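Local coordinates for protein hexokinase (Schistosoma mansoni, PDB 1BDG) that catalyses the transfer of phosphate from ATP to glucose and other hexoses, giving hexose 6-phosphates at the first step of glycolysis, at residues D197-L202 and N223-E228; V218-N223 and S287-G292. All coordinates share one frame; numbering follows the deposited sequence.

How the contacts relate
Both contacts use strand 222-229 and share Asn223, and both touch the bound glucose, although their centres lie about 16 Å apart. Contact 1 packs helix 197-206 on the body of the strand, and Asp197 and Asn223 meet at the sugar's O4. Contact 2 takes the turn that leads into the same strand and bonds it to the start of the helix that runs on to residue 304; this turn also holds a sulfate ion. Along the chain their segments alternate. One short length of hairpin thus has the sugar beside it at Gly221 to Asn223 and an anion at its turn, next to residues that by similarity bind ATP.

Contact 1: residues D197-L202 and N223-E228; sequences DTVGTL and NVAYIE. With GLC (alpha-D-glucopyranose), chain B.
Thr198 and Ala225 form the close-packed centre of this contact, where helix and strand axes approach to 7.1 Å and cross at -50°. Ala225 suits the place because its single methyl lets the helix settle low on the sheet: its CB lies 3.3 Å from OG1 of Thr198. Both branches of the threonine rest on the strand, OG1 beside the alanine methyl. Its chi1 of 47° sets CG2 anti to the carbonyl carbon, and this methyl reaches down to Asn223 O at 3.3 Å, while OG1 is hydrogen-bonded to Asn196 OD1, so the buried hydroxyl is not stranded against the alanine. One helical turn on, the packing is looser: Leu202 extends CD1 over the strand backbone, near Ala225 O and 3.9 Å from Tyr226 CA, and its apolar side-chain partner is CG1 of Ile227 (4.0 Å), a residue partly exposed at this far end.

At the other end the two segments are joined through glucose. The sugar's O4 donates to Asp197 OD1 (2.7 Å) and accepts from Asn223 ND2 (3.0 Å, 153° at the hydrogen), and its O6 donates to Asp197 OD2 (2.9 Å). A carboxylate, with two acceptors, is thus matched to two hydroxyls, whereas an amide supplies the complementary N-H; Ser144 OG is a further partner of OD2. Asn223 is held in turn: ND2 also bonds to Asn247 OD1, and OD1 is hydrogen-bonded to Glu249 N and Thr248 OG1, which fixes which end of the amide faces the sugar. On the strand's other face, Val224 and Tyr226 lie against helix 357-389. Helices therefore sandwich the mixed sheet, as expected of the large subdomain of a hexokinase in the actin-like ATPase clan, with the glucose site at the N-terminal ends of helix and strand.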
ATOM      1  N   ASP A 197      -1.054   8.433   2.193  1.00 14.28           N
ATOM      2  CA  ASP A 197      -0.094   8.312   1.105  1.00 15.52           C
ATOM      3  C   ASP A 197      -0.737   8.330  -0.278  1.00 17.43           C
ATOM      4  O   ASP A 197      -0.239   9.006  -1.163  1.00 20.84           O
ATOM      5  CB  ASP A 197       0.857   7.114   1.273  1.00 15.31           C
ATOM      6  CG  ASP A 197       0.138   5.790   1.491  1.00 19.09           C
ATOM      7  OD1 ASP A 197      -1.045   5.646   1.140  1.00 24.05           O
ATOM      8  OD2 ASP A 197       0.769   4.859   2.007  1.00 19.96           O
ATOM      9  N   THR A 198      -1.872   7.661  -0.459  1.00 18.41           N
ATOM     10  CA  THR A 198      -2.528   7.650  -1.764  1.00 16.42           C
ATOM     11  C   THR A 198      -2.849   9.067  -2.201  1.00 18.12           C
ATOM     12  O   THR A 198      -2.566   9.458  -3.343  1.00 17.09           O
ATOM     13  CB  THR A 198      -3.814   6.886  -1.706  1.00 14.43           C
ATOM     14  OG1 THR A 198      -4.542   7.307  -0.557  1.00 15.25           O
ATOM     15  CG2 THR A 198      -3.545   5.411  -1.621  1.00 15.25           C
ATOM     16  N   VAL A 199      -3.406   9.839  -1.265  1.00 19.48           N
ATOM     17  CA  VAL A 199      -3.784  11.242  -1.492  1.00 18.89           C
ATOM     18  C   VAL A 199      -2.525  12.033  -1.862  1.00 17.80           C
ATOM     19  O   VAL A 199      -2.503  12.745  -2.869  1.00 19.22           O
ATOM     20  CB  VAL A 199      -4.483  11.850  -0.236  1.00 17.52           C
ATOM     21  CG1 VAL A 199      -5.079  13.195  -0.559  1.00 17.40           C
ATOM     22  CG2 VAL A 199      -5.581  10.922   0.245  1.00 18.96           C
ATOM     23  N   GLY A 200      -1.455  11.837  -1.093  1.00 16.67           N
ATOM     24  CA  GLY A 200      -0.205  12.513  -1.369  1.00 15.50           C
ATOM     25  C   GLY A 200       0.288  12.162  -2.755  1.00 15.28           C
ATOM     26  O   GLY A 200       0.783  13.015  -3.477  1.00 17.73           O
ATOM     27  N   THR A 201       0.145  10.904  -3.143  1.00 16.54           N
ATOM     28  CA  THR A 201       0.573  10.453  -4.461  1.00 15.05           C
ATOM     29  C   THR A 201      -0.285  11.119  -5.546  1.00 15.99           C
ATOM     30  O   THR A 201       0.251  11.689  -6.493  1.00 16.45           O
ATOM     31  CB  THR A 201       0.506   8.903  -4.564  1.00 14.79           C
ATOM     32  OG1 THR A 201       1.368   8.313  -3.575  1.00 14.08           O
ATOM     33  CG2 THR A 201       0.919   8.424  -5.935  1.00 11.38           C
ATOM     34  N   LEU A 202      -1.610  11.093  -5.401  1.00 17.97           N
ATOM     35  CA  LEU A 202      -2.483  11.728  -6.395  1.00 16.70           C
ATOM     36  C   LEU A 202      -2.026  13.176  -6.602  1.00 16.67           C
ATOM     37  O   LEU A 202      -1.933  13.631  -7.730  1.00 17.65           O
ATOM     38  CB  LEU A 202      -3.960  11.672  -5.965  1.00 16.22           C
ATOM     39  CG  LEU A 202      -5.032  11.988  -7.037  1.00 15.46           C
ATOM     40  CD1 LEU A 202      -6.409  11.511  -6.587  1.00 14.60           C
ATOM     41  CD2 LEU A 202      -5.069  13.465  -7.376  1.00 15.63           C
ATOM     42  N   ASN A 223      -3.672   0.371  -1.549  1.00 12.68           N
ATOM     43  CA  ASN A 223      -4.761   1.313  -1.329  1.00 11.90           C
ATOM     44  C   ASN A 223      -4.789   2.289  -2.501  1.00 13.62           C
ATOM     45  O   ASN A 223      -3.771   2.510  -3.139  1.00 15.24           O
ATOM     46  CB  ASN A 223      -4.564   2.071  -0.019  1.00  8.47           C
ATOM     47  CG  ASN A 223      -5.770   2.872   0.373  1.00  8.87           C
ATOM     48  OD1 ASN A 223      -6.792   2.820  -0.291  1.00 11.45           O
ATOM     49  ND2 ASN A 223      -5.665   3.621   1.450  1.00  7.85           N
ATOM     50  N   VAL A 224      -5.960   2.840  -2.799  1.00 14.40           N
ATOM     51  CA  VAL A 224      -6.118   3.788  -3.886  1.00 13.39           C
ATOM     52  C   VAL A 224      -6.938   4.967  -3.370  1.00 16.84           C
ATOM     53  O   VAL A 224      -7.685   4.847  -2.384  1.00 19.48           O
ATOM     54  CB  VAL A 224      -6.883   3.176  -5.073  1.00 13.99           C
ATOM     55  CG1 VAL A 224      -8.375   3.263  -4.859  1.00  9.55           C
ATOM     56  CG2 VAL A 224      -6.512   3.872  -6.341  1.00 13.75           C
ATOM     57  N   ALA A 225      -6.798   6.104  -4.041  1.00 15.87           N
ATOM     58  CA  ALA A 225      -7.515   7.310  -3.699  1.00 14.06           C
ATOM     59  C   ALA A 225      -7.881   7.868  -5.050  1.00 16.26           C
ATOM     60  O   ALA A 225      -7.123   7.697  -6.003  1.00 17.01           O
ATOM     61  CB  ALA A 225      -6.611   8.254  -2.969  1.00 14.56           C
ATOM     62  N   TYR A 226      -9.039   8.505  -5.160  1.00 15.54           N
ATOM     63  CA  TYR A 226      -9.467   9.057  -6.440  1.00 16.49           C
ATOM     64  C   TYR A 226     -10.315  10.327  -6.260  1.00 14.73           C
ATOM     65  O   TYR A 226     -10.810  10.591  -5.166  1.00 15.29           O
ATOM     66  CB  TYR A 226     -10.226   7.973  -7.234  1.00 14.34           C
ATOM     67  CG  TYR A 226     -11.597   7.658  -6.699  1.00 15.53           C
ATOM     68  CD1 TYR A 226     -11.765   6.816  -5.612  1.00 16.18           C
ATOM     69  CD2 TYR A 226     -12.733   8.262  -7.244  1.00 16.21           C
ATOM     70  CE1 TYR A 226     -13.041   6.592  -5.067  1.00 18.58           C
ATOM     71  CE2 TYR A 226     -13.999   8.048  -6.717  1.00 15.16           C
ATOM     72  CZ  TYR A 226     -14.152   7.219  -5.629  1.00 17.45           C
ATOM     73  OH  TYR A 226     -15.403   7.031  -5.085  1.00 17.13           O
ATOM     74  N   ILE A 227     -10.455  11.138  -7.307  1.00 16.58           N
ATOM     75  CA  ILE A 227     -11.279  12.344  -7.182  1.00 17.48           C
ATOM     76  C   ILE A 227     -12.745  11.959  -7.371  1.00 17.06           C
ATOM     77  O   ILE A 227     -13.083  11.278  -8.336  1.00 15.70           O
ATOM     78  CB  ILE A 227     -10.897  13.460  -8.180  1.00 14.80           C
ATOM     79  CG1 ILE A 227      -9.388  13.727  -8.151  1.00 14.37           C
ATOM     80  CG2 ILE A 227     -11.567  14.764  -7.745  1.00 14.65           C
ATOM     81  CD1 ILE A 227      -8.905  14.724  -9.198  1.00  9.97           C
ATOM     82  N   GLU A 228     -13.601  12.401  -6.452  1.00 16.68           N
ATOM     83  CA  GLU A 228     -15.028  12.083  -6.485  1.00 17.35           C
ATOM     84  C   GLU A 228     -15.938  13.303  -6.424  1.00 17.18           C
ATOM     85  O   GLU A 228     -15.521  14.403  -6.100  1.00 20.28           O
ATOM     86  CB  GLU A 228     -15.364  11.135  -5.317  1.00 16.98           C
ATOM     87  CG  GLU A 228     -16.855  10.906  -5.011  1.00 16.43           C
ATOM     88  CD  GLU A 228     -17.540   9.992  -5.994  1.00 18.59           C
ATOM     89  OE1 GLU A 228     -17.223   8.792  -5.967  1.00 19.93           O
ATOM     90  OE2 GLU A 228     -18.393  10.458  -6.785  1.00 17.88           O
TER
HETATM   91  C1  GLC B 501      -2.298   0.214   4.256  1.00 16.07           C
HETATM   92  C2  GLC B 501      -2.908   1.405   4.995  1.00 14.99           C
HETATM   93  C3  GLC B 501      -3.392   2.432   3.998  1.00 14.22           C
HETATM   94  C4  GLC B 501      -2.249   2.831   3.081  1.00 13.69           C
HETATM   95  C5  GLC B 501      -1.701   1.598   2.398  1.00 10.91           C
HETATM   96  C6  GLC B 501      -0.511   1.913   1.512  1.00 12.85           C
HETATM   97  O1  GLC B 501      -3.268  -0.316   3.417  1.00 18.87           O
HETATM   98  O2  GLC B 501      -4.010   0.985   5.798  1.00 13.02           O
HETATM   99  O3  GLC B 501      -3.880   3.582   4.673  1.00 14.67           O
HETATM  100  O4  GLC B 501      -2.703   3.759   2.124  1.00 13.59           O
HETATM  101  O5  GLC B 501      -1.253   0.671   3.389  1.00 12.68           O
HETATM  102  O6  GLC B 501       0.692   1.926   2.251  1.00 11.31           O

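Contact 2: residues V218-N223 and S287-G292; sequences VGTGTN and SGMYLG. With GLC (alpha-D-glucopyranose), chain B; SO4 (sulfate ion), chain C.
Two backbone bonds tie Gly219 and Thr220 to the start of the helix: Gly288 N donates to Gly219 O (2.7 Å, 151° at the hydrogen) and, in the longer bond, Met289 N to Thr220 O (3.3 Å). Gly288 suits the place because a side chain here would run into Gly219 O. Ser287 fits by being small, its CB resting 3.4 Å from Gly221 CA, while OG is hydrogen-bonded to Glu283 O. Thr220 is split between two tasks. Its CG2, anti to the backbone N, meets Met289 CB at 3.8 Å; OG1, on the other branch, binds sulfate O4 at 2.9 Å, and the residue's own N reaches the same oxygen at 3.2 Å. Thr78 OG1 also bonds to this sulfate. Gly219 and Gly221, bare of side chains, let sulfate and glucose respectively come close to the chain. Met289 lays CG over the centre of the Tyr290 ring, 4.0 Å above its plane. Gly288, Met289 and Thr78 are all probable ATP-binding residues. The Gly-Thr-Gly-Thr turn between strands 212-218 and 222-229 probably corresponds to the second phosphate-binding hairpin of actin-like ATPases, and the sulfate, probably from the crystallisation liquor, is consistent with a phosphate site there.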
ATOM      1  N   VAL A 218       0.863   0.363  -4.320  1.00 13.73           N
ATOM      2  CA  VAL A 218       1.021  -1.079  -4.290  1.00 15.89           C
ATOM      3  C   VAL A 218       2.431  -1.375  -3.762  1.00 16.72           C
ATOM      4  O   VAL A 218       3.360  -1.669  -4.515  1.00 19.57           O
ATOM      5  CB  VAL A 218       0.717  -1.746  -5.684  1.00 17.76           C
ATOM      6  CG1 VAL A 218      -0.793  -1.704  -5.972  1.00 18.53           C
ATOM      7  CG2 VAL A 218       1.442  -1.041  -6.818  1.00 19.33           C
ATOM      8  N   GLY A 219       2.597  -1.220  -2.452  1.00 16.28           N
ATOM      9  CA  GLY A 219       3.889  -1.436  -1.821  1.00 14.71           C
ATOM     10  C   GLY A 219       3.753  -2.312  -0.601  1.00 13.69           C
ATOM     11  O   GLY A 219       3.217  -3.405  -0.707  1.00 14.05           O
ATOM     12  N   THR A 220       4.236  -1.858   0.551  1.00 12.82           N
ATOM     13  CA  THR A 220       4.116  -2.651   1.779  1.00 15.34           C
ATOM     14  C   THR A 220       2.627  -2.971   1.970  1.00 16.49           C
ATOM     15  O   THR A 220       2.259  -4.050   2.451  1.00 16.63           O
ATOM     16  CB  THR A 220       4.691  -1.887   3.016  1.00 16.55           C
ATOM     17  OG1 THR A 220       6.103  -1.698   2.847  1.00 16.50           O
ATOM     18  CG2 THR A 220       4.465  -2.676   4.302  1.00 13.92           C
ATOM     19  N   GLY A 221       1.794  -2.058   1.471  1.00 16.97           N
ATOM     20  CA  GLY A 221       0.353  -2.188   1.533  1.00 17.03           C
ATOM     21  C   GLY A 221      -0.309  -1.635   0.280  1.00 15.47           C
ATOM     22  O   GLY A 221       0.315  -0.902  -0.475  1.00 14.71           O
ATOM     23  N   THR A 222      -1.558  -2.009   0.029  1.00 15.06           N
ATOM     24  CA  THR A 222      -2.257  -1.528  -1.145  1.00 13.74           C
ATOM     25  C   THR A 222      -3.438  -0.664  -0.749  1.00 14.61           C
ATOM     26  O   THR A 222      -4.079  -0.888   0.293  1.00 15.40           O
ATOM     27  CB  THR A 222      -2.695  -2.688  -2.081  1.00 14.53           C
ATOM     28  OG1 THR A 222      -3.229  -2.148  -3.292  1.00 18.67           O
ATOM     29  CG2 THR A 222      -3.745  -3.576  -1.437  1.00 12.74           C
ATOM     30  N   ASN A 223      -3.672   0.371  -1.549  1.00 12.68           N
ATOM     31  CA  ASN A 223      -4.761   1.313  -1.329  1.00 11.90           C
ATOM     32  C   ASN A 223      -4.789   2.289  -2.501  1.00 13.62           C
ATOM     33  O   ASN A 223      -3.771   2.510  -3.139  1.00 15.24           O
ATOM     34  CB  ASN A 223      -4.564   2.071  -0.019  1.00  8.47           C
ATOM     35  CG  ASN A 223      -5.770   2.872   0.373  1.00  8.87           C
ATOM     36  OD1 ASN A 223      -6.792   2.820  -0.291  1.00 11.45           O
ATOM     37  ND2 ASN A 223      -5.665   3.621   1.450  1.00  7.85           N
ATOM     38  N   SER A 287      -0.554  -6.857  -1.394  1.00 13.29           N
ATOM     39  CA  SER A 287       0.655  -6.154  -0.977  1.00 13.31           C
ATOM     40  C   SER A 287       1.969  -6.880  -0.698  1.00 13.44           C
ATOM     41  O   SER A 287       2.005  -8.050  -0.305  1.00 12.67           O
ATOM     42  CB  SER A 287       0.330  -5.266   0.210  1.00 14.69           C
ATOM     43  OG  SER A 287       0.149  -6.037   1.387  1.00 19.43           O
ATOM     44  N   GLY A 288       3.042  -6.096  -0.776  1.00 14.04           N
ATOM     45  CA  GLY A 288       4.393  -6.574  -0.545  1.00 13.82           C
ATOM     46  C   GLY A 288       4.723  -7.136   0.829  1.00 15.13           C
ATOM     47  O   GLY A 288       5.638  -7.937   0.955  1.00 17.57           O
ATOM     48  N   MET A 289       4.034  -6.713   1.871  1.00 14.80           N
ATOM     49  CA  MET A 289       4.315  -7.244   3.197  1.00 14.09           C
ATOM     50  C   MET A 289       3.796  -8.663   3.361  1.00 15.73           C
ATOM     51  O   MET A 289       4.302  -9.425   4.192  1.00 16.12           O
ATOM     52  CB  MET A 289       3.674  -6.358   4.266  1.00 14.12           C
ATOM     53  CG  MET A 289       3.663  -6.950   5.655  1.00 11.21           C
ATOM     54  SD  MET A 289       3.016  -5.787   6.844  1.00 14.17           S
ATOM     55  CE  MET A 289       4.044  -6.118   8.199  1.00  7.44           C
ATOM     56  N   TYR A 290       2.815  -9.044   2.548  1.00 15.33           N
ATOM     57  CA  TYR A 290       2.237 -10.367   2.708  1.00 15.71           C
ATOM     58  C   TYR A 290       2.468 -11.384   1.616  1.00 16.54           C
ATOM     59  O   TYR A 290       2.345 -12.583   1.875  1.00 18.15           O
ATOM     60  CB  TYR A 290       0.742 -10.251   2.979  1.00 15.76           C
ATOM     61  CG  TYR A 290       0.367  -9.277   4.082  1.00 15.27           C
ATOM     62  CD1 TYR A 290       0.251  -9.694   5.411  1.00 16.61           C
ATOM     63  CD2 TYR A 290       0.085  -7.953   3.788  1.00 13.21           C
ATOM     64  CE1 TYR A 290      -0.148  -8.822   6.404  1.00 12.68           C
ATOM     65  CE2 TYR A 290      -0.306  -7.081   4.771  1.00 14.12           C
ATOM     66  CZ  TYR A 290      -0.424  -7.516   6.071  1.00 14.16           C
ATOM     67  OH  TYR A 290      -0.857  -6.628   7.026  1.00 17.05           O
ATOM     68  N   LEU A 291       2.835 -10.942   0.414  1.00 16.02           N
ATOM     69  CA  LEU A 291       3.045 -11.892  -0.677  1.00 15.02           C
ATOM     70  C   LEU A 291       4.144 -12.910  -0.442  1.00 18.15           C
ATOM     71  O   LEU A 291       4.023 -14.045  -0.874  1.00 20.25           O
ATOM     72  CB  LEU A 291       3.254 -11.189  -2.013  1.00 14.25           C
ATOM     73  CG  LEU A 291       2.048 -10.457  -2.595  1.00 12.75           C
ATOM     74  CD1 LEU A 291       2.330 -10.026  -3.995  1.00 10.92           C
ATOM     75  CD2 LEU A 291       0.848 -11.351  -2.564  1.00 13.16           C
ATOM     76  N   GLY A 292       5.216 -12.521   0.235  1.00 19.15           N
ATOM     77  CA  GLY A 292       6.283 -13.468   0.507  1.00 19.76           C
ATOM     78  C   GLY A 292       5.813 -14.505   1.513  1.00 21.79           C
ATOM     79  O   GLY A 292       6.119 -15.694   1.416  1.00 23.78           O
TER
HETATM   80  C1  GLC B 501      -2.298   0.214   4.256  1.00 16.07           C
HETATM   81  C2  GLC B 501      -2.908   1.405   4.995  1.00 14.99           C
HETATM   82  C3  GLC B 501      -3.392   2.432   3.998  1.00 14.22           C
HETATM   83  C4  GLC B 501      -2.249   2.831   3.081  1.00 13.69           C
HETATM   84  C5  GLC B 501      -1.701   1.598   2.398  1.00 10.91           C
HETATM   85  C6  GLC B 501      -0.511   1.913   1.512  1.00 12.85           C
HETATM   86  O1  GLC B 501      -3.268  -0.316   3.417  1.00 18.87           O
HETATM   87  O2  GLC B 501      -4.010   0.985   5.798  1.00 13.02           O
HETATM   88  O3  GLC B 501      -3.880   3.582   4.673  1.00 14.67           O
HETATM   89  O4  GLC B 501      -2.703   3.759   2.124  1.00 13.59           O
HETATM   90  O5  GLC B 501      -1.253   0.671   3.389  1.00 12.68           O
HETATM   91  O6  GLC B 501       0.692   1.926   2.251  1.00 11.31           O
HETATM   92  S   SO4 C 502       5.815   1.785   0.467  1.00 38.76           S
HETATM   93  O1  SO4 C 502       6.604   1.110  -0.549  1.00 36.79           O
HETATM   94  O2  SO4 C 502       6.521   2.936   0.970  1.00 40.66           O
HETATM   95  O3  SO4 C 502       4.557   2.217  -0.095  1.00 39.69           O
HETATM   96  O4  SO4 C 502       5.556   0.881   1.552  1.00 40.13           O